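Side-chain contacts in enoyl-CoA hydratase/carnithine racemase (Magnetospirillum magneticum, PDB 4NEK), which probably shifts the double bond of enoyl-CoA thioesters between positions 3 and 2, as a member of the crotonase-like hydratase/isomerase family: residues V5-E10 with Q14-N19; M31-A36 with G77-R82; V48-I53 with K192-P197; P93-V98 with E184-A189. All coordinates share one frame; numbering follows the deposited sequence.

Interaction 1. Residues V5-E10 with Q14-N19; sequences VLSHVE and QVVRMN
Leu6 and Arg17 form one hydrogen-bonded antiparallel pair, His8 and Val15 the next. In the first, Arg17 N donates to Leu6 O at 2.8 Å with an N-H...O angle of 169°, and Leu6 N returns the bond to Arg17 O. In the second, Val15 N reaches His8 O at 2.8 Å, and His8 N donates to Val15 O. That last carbonyl also takes a weak bond from Ser7 OG at 3.3 Å, because chi1 of -172° sets the hydroxyl opposite its own amide nitrogen. Gln14 NE2, 3.2 Å from Ser7 OG, has a weak hydrogen bond to Ala38 O on helix 29-44. On the face that carries His8, Val15 CB sits over the imidazole 4.1 Å from its centroid, 27° off the normal, a CH-pi contact. Further along, Leu6 CD1 lies 3.8 Å from Asn19 ND2, an amide nitrogen hydrogen-bonded to Glu3 O. Arg17 bends at chi3 and sends its guanidinium to Gly55 O and Glu183. The other face is apolar where Val5 CG1 meets Val16 CG1 at 4.4 Å, under helix 29-44. Strands 5-10 and 13-18 thus make the beta hairpin at one margin of the main sheet within this chain. The chemistry implies that paired backbone bonds set the register, while the side chains add chiefly dispersion, with the weak Ser7 hydroxyl bond beside it.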
# COMPACT_ATOMS: atom_id res chain seq x y z
N VAL C 5 2.84 -9.96 37.36
CA VAL C 5 3.38 -10.63 36.20
C VAL C 5 3.12 -12.12 36.35
O VAL C 5 3.52 -12.68 37.34
CB VAL C 5 4.90 -10.42 36.10
CG1 VAL C 5 5.52 -11.32 35.05
CG2 VAL C 5 5.21 -8.97 35.81
N LEU C 6 2.50 -12.75 35.36
CA LEU C 6 2.17 -14.17 35.42
C LEU C 6 3.02 -14.87 34.40
O LEU C 6 3.17 -14.39 33.30
CB LEU C 6 0.72 -14.40 35.05
CG LEU C 6 -0.27 -13.62 35.92
CD1 LEU C 6 -1.71 -13.68 35.40
CD2 LEU C 6 -0.22 -14.12 37.36
N SER C 7 3.54 -16.01 34.77
CA SER C 7 4.36 -16.75 33.87
C SER C 7 4.09 -18.23 34.02
O SER C 7 3.94 -18.71 35.11
CB SER C 7 5.81 -16.48 34.20
OG SER C 7 6.61 -17.05 33.20
N HIS C 8 4.05 -18.96 32.92
CA HIS C 8 3.91 -20.40 32.98
C HIS C 8 4.30 -21.00 31.64
O HIS C 8 4.34 -20.29 30.65
CB HIS C 8 2.48 -20.76 33.33
CG HIS C 8 1.51 -20.51 32.23
ND1 HIS C 8 1.18 -21.48 31.31
CD2 HIS C 8 0.81 -19.40 31.89
CE1 HIS C 8 0.29 -20.99 30.46
NE2 HIS C 8 0.05 -19.73 30.79
N VAL C 9 4.59 -22.29 31.61
CA VAL C 9 5.05 -22.96 30.40
C VAL C 9 4.02 -23.94 29.87
O VAL C 9 3.50 -24.70 30.63
CB VAL C 9 6.32 -23.75 30.70
CG1 VAL C 9 6.81 -24.43 29.44
CG2 VAL C 9 7.40 -22.83 31.25
N GLU C 10 3.75 -23.93 28.57
CA GLU C 10 2.86 -24.88 27.91
C GLU C 10 3.48 -25.28 26.58
O GLU C 10 3.70 -24.42 25.71
CB GLU C 10 1.57 -24.10 27.52
CG GLU C 10 0.23 -24.10 28.25
CD GLU C 10 -0.71 -23.13 27.53
OE1 GLU C 10 -1.11 -22.09 28.11
OE2 GLU C 10 -1.04 -23.42 26.37
N GLN C 14 6.95 -20.42 26.86
CA GLN C 14 6.81 -19.72 28.12
C GLN C 14 5.99 -18.45 27.97
O GLN C 14 6.43 -17.52 27.33
CB GLN C 14 8.13 -19.35 28.71
CG GLN C 14 7.89 -18.78 30.09
CD GLN C 14 9.13 -18.75 30.94
OE1 GLN C 14 9.93 -19.68 30.93
NE2 GLN C 14 9.31 -17.67 31.68
N VAL C 15 4.81 -18.45 28.56
CA VAL C 15 3.91 -17.36 28.47
C VAL C 15 4.20 -16.42 29.61
O VAL C 15 4.34 -16.85 30.75
CB VAL C 15 2.49 -17.85 28.64
CG1 VAL C 15 1.51 -16.68 28.57
CG2 VAL C 15 2.15 -18.85 27.55
N VAL C 16 4.35 -15.15 29.29
CA VAL C 16 4.72 -14.12 30.25
C VAL C 16 3.72 -13.00 30.07
O VAL C 16 3.68 -12.39 29.03
CB VAL C 16 6.13 -13.60 29.95
CG1 VAL C 16 6.49 -12.50 30.91
CG2 VAL C 16 7.16 -14.73 30.04
N ARG C 17 2.87 -12.79 31.05
CA ARG C 17 1.75 -11.89 30.91
C ARG C 17 1.83 -10.75 31.92
O ARG C 17 2.01 -10.99 33.10
CB ARG C 17 0.44 -12.63 31.12
CG ARG C 17 -0.72 -11.68 30.89
CD ARG C 17 -2.05 -12.28 31.29
NE ARG C 17 -2.45 -13.43 30.51
CZ ARG C 17 -3.05 -13.38 29.31
NH1 ARG C 17 -3.36 -12.22 28.72
NH2 ARG C 17 -3.34 -14.49 28.68
N MSE C 18 1.72 -9.51 31.45
CA MSE C 18 1.67 -8.37 32.34
C MSE C 18 0.26 -8.27 32.82
O MSE C 18 -0.68 -8.38 32.05
CB MSE C 18 2.09 -7.11 31.63
CG MSE C 18 3.56 -7.24 31.22
SE MSE C 18 4.09 -5.70 30.07
CE MSE C 18 3.31 -6.31 28.34
N ASN C 19 0.13 -8.04 34.12
CA ASN C 19 -1.14 -8.16 34.79
C ASN C 19 -1.40 -7.08 35.84
O ASN C 19 -1.51 -7.35 37.01
CB ASN C 19 -1.21 -9.53 35.44
CG ASN C 19 -2.59 -9.85 35.98
OD1 ASN C 19 -3.60 -9.52 35.37
ND2 ASN C 19 -2.64 -10.48 37.12

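Interaction 2. Residues M31-A36 with G77-R82; sequences MYAALA and GSVADR
The Tyr32 ring lies broadside to Ala80, whose CB stands 3.7 Å above the ring plane and over its centre. The line from the ring centroid to Ala80 CB is only 9° off the ring normal, so this is a face-on CH-pi contact, and Ala80 CA comes over the same face, 3.8 Å from Tyr32 CD1. A chi1 of -73° swings Tyr32 CG to the side of its own amide nitrogen, and the phenol OH at the far end is hydrogen-bonded to Asn64 OD1. Val79 works with its two branches apart: CG1 rests 3.8 Å from Tyr32 CB, beside the root of the ring, and CG2 reaches 3.9 Å from Ala33 CB. This is helix-to-helix packing between helix 29-44 and the first turn of helix 79-88, with no hydrogen bond passing across. That first turn has an N-cap, in which Asp81 N donates to Ser78 OG at 3.2 Å with an N-H...O angle of 168°. Ser78 OG is also hydrogen-bonded to Leu75 O. Asp81 turns its CB away from helix 29-44; its OD2 accepts from Gly77 N at 3.1 Å on the anti side, somewhat tilted out of the carboxylate plane, and its OD1 forms a salt bridge with Arg85.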
# COMPACT_ATOMS: atom_id res chain seq x y z
N MSE C 31 7.59 -5.04 38.37
CA MSE C 31 7.20 -5.73 37.14
C MSE C 31 8.40 -5.95 36.28
O MSE C 31 8.64 -7.07 35.87
CB MSE C 31 6.15 -4.95 36.40
CG MSE C 31 4.91 -4.93 37.24
SE MSE C 31 3.52 -3.81 36.42
CE MSE C 31 3.04 -4.98 34.90
N TYR C 32 9.23 -4.93 36.13
CA TYR C 32 10.50 -5.11 35.45
C TYR C 32 11.29 -6.26 36.01
O TYR C 32 11.90 -7.01 35.27
CB TYR C 32 11.37 -3.85 35.51
CG TYR C 32 10.89 -2.75 34.63
CD1 TYR C 32 10.85 -2.91 33.24
CD2 TYR C 32 10.47 -1.54 35.15
CE1 TYR C 32 10.40 -1.89 32.42
CE2 TYR C 32 10.04 -0.51 34.34
CZ TYR C 32 10.00 -0.70 32.98
OH TYR C 32 9.52 0.31 32.18
N ALA C 33 11.32 -6.37 37.32
CA ALA C 33 12.14 -7.40 37.96
C ALA C 33 11.54 -8.77 37.68
O ALA C 33 12.24 -9.70 37.34
CB ALA C 33 12.25 -7.15 39.47
N ALA C 34 10.24 -8.90 37.86
CA ALA C 34 9.58 -10.16 37.58
C ALA C 34 9.73 -10.55 36.12
O ALA C 34 9.91 -11.71 35.83
CB ALA C 34 8.11 -10.07 37.95
N LEU C 35 9.67 -9.58 35.21
CA LEU C 35 9.83 -9.86 33.79
C LEU C 35 11.23 -10.30 33.46
O LEU C 35 11.41 -11.26 32.73
CB LEU C 35 9.50 -8.63 32.94
CG LEU C 35 8.05 -8.22 32.97
CD1 LEU C 35 7.86 -6.81 32.43
CD2 LEU C 35 7.22 -9.19 32.19
N ALA C 36 12.22 -9.63 34.00
CA ALA C 36 13.60 -10.03 33.78
C ALA C 36 13.82 -11.43 34.31
O ALA C 36 14.51 -12.25 33.71
CB ALA C 36 14.55 -9.06 34.45
N GLY C 77 21.99 0.89 34.52
CA GLY C 77 22.03 0.00 35.68
C GLY C 77 20.70 -0.22 36.40
O GLY C 77 20.65 -1.05 37.29
N SER C 78 19.61 0.43 35.98
CA SER C 78 18.32 0.18 36.58
C SER C 78 17.69 -1.17 36.22
O SER C 78 18.12 -1.92 35.35
CB SER C 78 17.34 1.27 36.17
OG SER C 78 17.00 1.14 34.79
N VAL C 79 16.64 -1.49 36.94
CA VAL C 79 15.92 -2.69 36.72
C VAL C 79 15.24 -2.65 35.31
O VAL C 79 15.12 -3.67 34.65
CB VAL C 79 14.94 -2.94 37.91
CG1 VAL C 79 13.73 -2.01 37.87
CG2 VAL C 79 14.48 -4.38 37.94
N ALA C 80 14.83 -1.47 34.86
CA ALA C 80 14.27 -1.37 33.52
C ALA C 80 15.33 -1.71 32.49
O ALA C 80 15.06 -2.42 31.56
CB ALA C 80 13.72 0.03 33.28
N ASP C 81 16.53 -1.19 32.68
CA ASP C 81 17.65 -1.51 31.83
C ASP C 81 17.92 -3.03 31.83
O ASP C 81 18.12 -3.62 30.78
CB ASP C 81 18.87 -0.74 32.34
CG ASP C 81 20.12 -0.87 31.44
OD1 ASP C 81 20.03 -1.02 30.21
OD2 ASP C 81 21.25 -0.73 31.99
N ARG C 82 17.84 -3.67 32.99
CA ARG C 82 18.05 -5.12 33.06
C ARG C 82 17.02 -5.84 32.18
O ARG C 82 17.34 -6.75 31.43
CB ARG C 82 17.96 -5.62 34.51
CG ARG C 82 19.01 -6.69 34.89
CD ARG C 82 19.10 -7.14 36.43
NE ARG C 82 18.71 -6.09 37.42
CZ ARG C 82 19.45 -5.04 37.82
NH1 ARG C 82 20.67 -4.83 37.31
NH2 ARG C 82 18.96 -4.17 38.72

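Interaction 3. Residues V48-I53 with K192-P197; sequences VNVFLI and KLAAKP
A strand-to-helix contact joins Asn49, just before strand 50-54, and Val50, its first residue, to Leu193 and Ala194 in the C-terminal part of helix 179-194; it combines one side-chain hydrogen bond with a small apolar patch. Asn49 ND2 donates to Ala194 O at 3.0 Å with an N-H...O angle of 149°. The donor lies in the carbonyl plane on a lone pair, at a C=O...N angle of 134°, and the acceptor lies nearly in the plane of the Asn49 amide. The amide is therefore turned well for this bond, and chi1 of -71° carries it toward the helix. Behind it, Asn49 CB rests against the methyl of Ala194, 4.1 Å from its CB. Val50 puts a single branch forward: CG2 is 3.8 Å from Leu193 CB and 3.7 Å from Ala194 N, so it lies against the helix backbone as well as its side chains. The Val50 and Leu193 side chains cross at about a right angle. Leu193 also packs on Leu158 of a second subunit, and Lys192 forms salt bridges with Glu160 of that subunit and with Glu180 and Asp181 of a third, which places this part of the crotonase-like fold beside subunit interfaces. Chemically, the Asn49 amide supplies a directional bond to a carbonyl near the helix's C-terminal end, while Val50 adds non-directional dispersion beside it.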
# COMPACT_ATOMS: atom_id res chain seq x y z
N VAL C 48 11.68 -25.00 27.60
CA VAL C 48 11.22 -23.81 26.90
C VAL C 48 11.96 -23.58 25.58
O VAL C 48 13.18 -23.50 25.55
CB VAL C 48 11.45 -22.60 27.76
CG1 VAL C 48 11.14 -21.34 26.98
CG2 VAL C 48 10.57 -22.70 28.97
N ASN C 49 11.19 -23.47 24.50
CA ASN C 49 11.73 -23.16 23.21
C ASN C 49 11.46 -21.75 22.74
O ASN C 49 12.25 -21.22 21.97
CB ASN C 49 11.13 -24.09 22.18
CG ASN C 49 11.63 -25.51 22.32
OD1 ASN C 49 12.49 -25.82 23.15
ND2 ASN C 49 11.16 -26.37 21.46
N VAL C 50 10.37 -21.15 23.23
CA VAL C 50 9.92 -19.87 22.73
C VAL C 50 9.25 -19.12 23.87
O VAL C 50 8.58 -19.73 24.68
CB VAL C 50 8.89 -20.10 21.62
CG1 VAL C 50 8.32 -18.80 21.10
CG2 VAL C 50 9.53 -20.85 20.49
N PHE C 51 9.35 -17.79 23.85
CA PHE C 51 8.57 -16.92 24.73
C PHE C 51 7.39 -16.31 24.03
O PHE C 51 7.46 -15.95 22.87
CB PHE C 51 9.40 -15.75 25.21
CG PHE C 51 10.56 -16.14 26.09
CD1 PHE C 51 10.38 -16.23 27.45
CD2 PHE C 51 11.82 -16.34 25.57
CE1 PHE C 51 11.44 -16.58 28.27
CE2 PHE C 51 12.89 -16.66 26.38
CZ PHE C 51 12.70 -16.81 27.73
N LEU C 52 6.32 -16.12 24.78
CA LEU C 52 5.18 -15.38 24.30
C LEU C 52 4.79 -14.31 25.34
O LEU C 52 4.40 -14.64 26.43
CB LEU C 52 4.02 -16.31 24.08
CG LEU C 52 2.68 -15.64 23.83
CD1 LEU C 52 2.76 -14.81 22.57
CD2 LEU C 52 1.60 -16.67 23.65
N ILE C 53 4.89 -13.05 24.96
CA ILE C 53 4.59 -11.95 25.85
C ILE C 53 3.25 -11.36 25.56
O ILE C 53 2.99 -10.98 24.44
CB ILE C 53 5.55 -10.80 25.65
CG1 ILE C 53 6.97 -11.28 25.77
CG2 ILE C 53 5.35 -9.72 26.70
CD1 ILE C 53 7.89 -10.24 25.19
N LYS C 192 4.37 -22.90 16.40
CA LYS C 192 4.98 -23.24 15.16
C LYS C 192 6.51 -23.03 15.29
O LYS C 192 7.28 -23.84 14.81
CB LYS C 192 4.37 -22.41 14.05
CG LYS C 192 4.80 -22.88 12.71
CD LYS C 192 4.06 -22.19 11.57
CE LYS C 192 4.70 -22.61 10.24
NZ LYS C 192 3.80 -22.35 9.07
N LEU C 193 6.94 -21.97 15.95
CA LEU C 193 8.36 -21.80 16.22
C LEU C 193 8.88 -22.90 17.15
O LEU C 193 10.01 -23.38 16.99
CB LEU C 193 8.63 -20.46 16.86
CG LEU C 193 8.53 -19.27 15.93
CD1 LEU C 193 8.57 -17.98 16.72
CD2 LEU C 193 9.66 -19.27 14.92
N ALA C 194 8.07 -23.28 18.12
CA ALA C 194 8.52 -24.24 19.11
C ALA C 194 8.68 -25.61 18.48
O ALA C 194 9.45 -26.41 18.99
CB ALA C 194 7.55 -24.31 20.29
N ALA C 195 7.98 -25.87 17.37
CA ALA C 195 8.11 -27.16 16.69
C ALA C 195 9.31 -27.20 15.77
O ALA C 195 9.63 -28.25 15.27
CB ALA C 195 6.88 -27.48 15.90
N LYS C 196 10.00 -26.10 15.54
CA LYS C 196 11.24 -26.15 14.79
C LYS C 196 12.33 -26.75 15.68
O LYS C 196 12.18 -26.76 16.90
CB LYS C 196 11.69 -24.75 14.42
CG LYS C 196 10.69 -23.93 13.70
CD LYS C 196 10.08 -24.66 12.55
CE LYS C 196 9.49 -23.64 11.59
NZ LYS C 196 8.47 -24.27 10.76
N PRO C 197 13.44 -27.20 15.08
CA PRO C 197 14.60 -27.64 15.88
C PRO C 197 15.30 -26.50 16.60
O PRO C 197 15.92 -25.64 15.96
CB PRO C 197 15.54 -28.27 14.82
CG PRO C 197 15.14 -27.66 13.52
CD PRO C 197 13.68 -27.37 13.64

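Interaction 4. Residues P93-V98 with E184-A189; sequences PVVAAV and ETAMAA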
# COMPACT_ATOMS: atom_id res chain seq x y z
N PRO C 93 13.48 -17.39 20.67
CA PRO C 93 12.53 -16.52 20.01
C PRO C 93 11.50 -15.96 20.94
O PRO C 93 11.15 -16.59 21.94
CB PRO C 93 11.81 -17.43 19.01
CG PRO C 93 12.66 -18.65 18.88
CD PRO C 93 13.40 -18.78 20.18
N VAL C 94 11.00 -14.79 20.56
CA VAL C 94 10.08 -14.02 21.38
C VAL C 94 8.94 -13.52 20.50
O VAL C 94 9.16 -12.88 19.50
CB VAL C 94 10.79 -12.82 21.99
CG1 VAL C 94 9.85 -11.99 22.83
CG2 VAL C 94 12.00 -13.26 22.82
N VAL C 95 7.72 -13.88 20.86
CA VAL C 95 6.54 -13.47 20.13
C VAL C 95 5.73 -12.58 21.05
O VAL C 95 5.65 -12.86 22.23
CB VAL C 95 5.68 -14.70 19.81
CG1 VAL C 95 4.37 -14.29 19.10
CG2 VAL C 95 6.47 -15.68 18.96
N ALA C 96 5.18 -11.51 20.53
CA ALA C 96 4.35 -10.63 21.34
C ALA C 96 3.00 -10.42 20.72
O ALA C 96 2.87 -10.44 19.52
CB ALA C 96 5.03 -9.31 21.49
N ALA C 97 1.99 -10.22 21.56
CA ALA C 97 0.67 -9.91 21.10
C ALA C 97 0.28 -8.65 21.79
O ALA C 97 0.17 -8.63 23.00
CB ALA C 97 -0.29 -11.03 21.47
N VAL C 98 0.06 -7.58 21.02
CA VAL C 98 -0.24 -6.30 21.57
C VAL C 98 -1.63 -5.82 21.24
O VAL C 98 -2.20 -6.24 20.25
CB VAL C 98 0.77 -5.25 21.10
CG1 VAL C 98 2.18 -5.75 21.35
CG2 VAL C 98 0.68 -5.00 19.62
N GLU C 184 -4.78 -16.43 20.61
CA GLU C 184 -4.73 -17.73 19.97
C GLU C 184 -3.77 -17.74 18.80
O GLU C 184 -3.02 -18.67 18.58
CB GLU C 184 -6.08 -18.02 19.39
CG GLU C 184 -6.34 -19.50 19.28
CD GLU C 184 -7.77 -19.87 18.83
OE1 GLU C 184 -8.66 -18.98 18.76
OE2 GLU C 184 -8.01 -21.09 18.59
N THR C 185 -3.83 -16.67 18.01
CA THR C 185 -3.00 -16.58 16.82
C THR C 185 -1.54 -16.42 17.20
O THR C 185 -0.67 -17.00 16.57
CB THR C 185 -3.43 -15.37 16.00
OG1 THR C 185 -4.81 -15.51 15.68
CG2 THR C 185 -2.68 -15.29 14.72
N ALA C 186 -1.26 -15.57 18.18
CA ALA C 186 0.08 -15.40 18.62
C ALA C 186 0.61 -16.70 19.20
O ALA C 186 1.77 -17.05 18.99
CB ALA C 186 0.18 -14.28 19.63
N MSE C 187 -0.26 -17.43 19.90
CA MSE C 187 0.15 -18.69 20.48
C MSE C 187 0.44 -19.67 19.39
O MSE C 187 1.36 -20.47 19.49
CB MSE C 187 -0.94 -19.19 21.42
CG MSE C 187 -0.68 -20.58 21.94
SE MSE C 187 1.02 -20.75 22.99
CE MSE C 187 0.23 -20.37 24.76
N ALA C 188 -0.35 -19.65 18.33
CA ALA C 188 -0.14 -20.59 17.22
C ALA C 188 1.18 -20.32 16.57
O ALA C 188 1.89 -21.24 16.22
CB ALA C 188 -1.26 -20.51 16.18
N ALA C 189 1.53 -19.05 16.45
CA ALA C 189 2.83 -18.71 15.90
C ALA C 189 3.98 -19.16 16.83
O ALA C 189 4.99 -19.68 16.36
CB ALA C 189 2.90 -17.23 15.66
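Ala97 and Ala186 meet methyl to methyl, CB to CB at 3.8 Å, where helix 179-194 packs on strand 94-98 of the main sheet in this crotonase-like fold. The two residues also have the nearest CA atoms of the contact, 6.1 Å apart, a separation that small side chains on both partners allow. Val95 shares the tight side. Its CB points to the helix, and with chi1 at 177° its CG1 branch stands opposite the amide nitrogen and reaches across to Ala186, lying 4.2 Å from that residue's CB. The Ala186 methyl faces the strand between Val95 and Ala97, whose CB atoms point to the same side. No hydrogen bond crosses, and the two segments meet here by van der Waals packing. Other residues close in around the patch: Leu52 touches both Val95 and Ala186, and Leu54 and Leu182 pack on Ala97. One helical turn on, the packing is already slacker. Ala189 points its CB toward the strand, yet that atom stays 4.8 Å from the strand segment at its nearest; its closer neighbours are Leu115 and Tyr117 of the next strand. Met187, a selenomethionine, turns its CB away from the strand and packs on Val15 and Glu10. The solvent side of the helix carries Glu184 and Ala188, both exposed. Against that open side stands the buried end of the contact, where Val95 CG1 comes as close to the helix backbone as the alanine methyls come to each other: it lies 3.8 Å from Ala186 O.

How the interactions relate
The main sheet ties these contacts together. Interactions 1 and 3 join through neighbouring strands, with Gln14 N 2.8 Å from Val50 O, and interactions 3 and 4 likewise, with Ile53 N 2.8 Å from Val95 O. Interactions 3 and 4 also share helix 179-194. The hairpin of interaction 1 has a helix on each face: Val16 CG1 packs 3.6 Å from Leu35 CD2 of interaction 2, whereas Val15 CG2 lies 3.7 Å from Met187 CE, on the helix of interaction 4. Interaction 2 touches interaction 1 but neither 3 nor 4, whose centres lie about 23 and 22 Å from its own. Interactions 3 and 4 alone reach the second subunit. All four are structural packing.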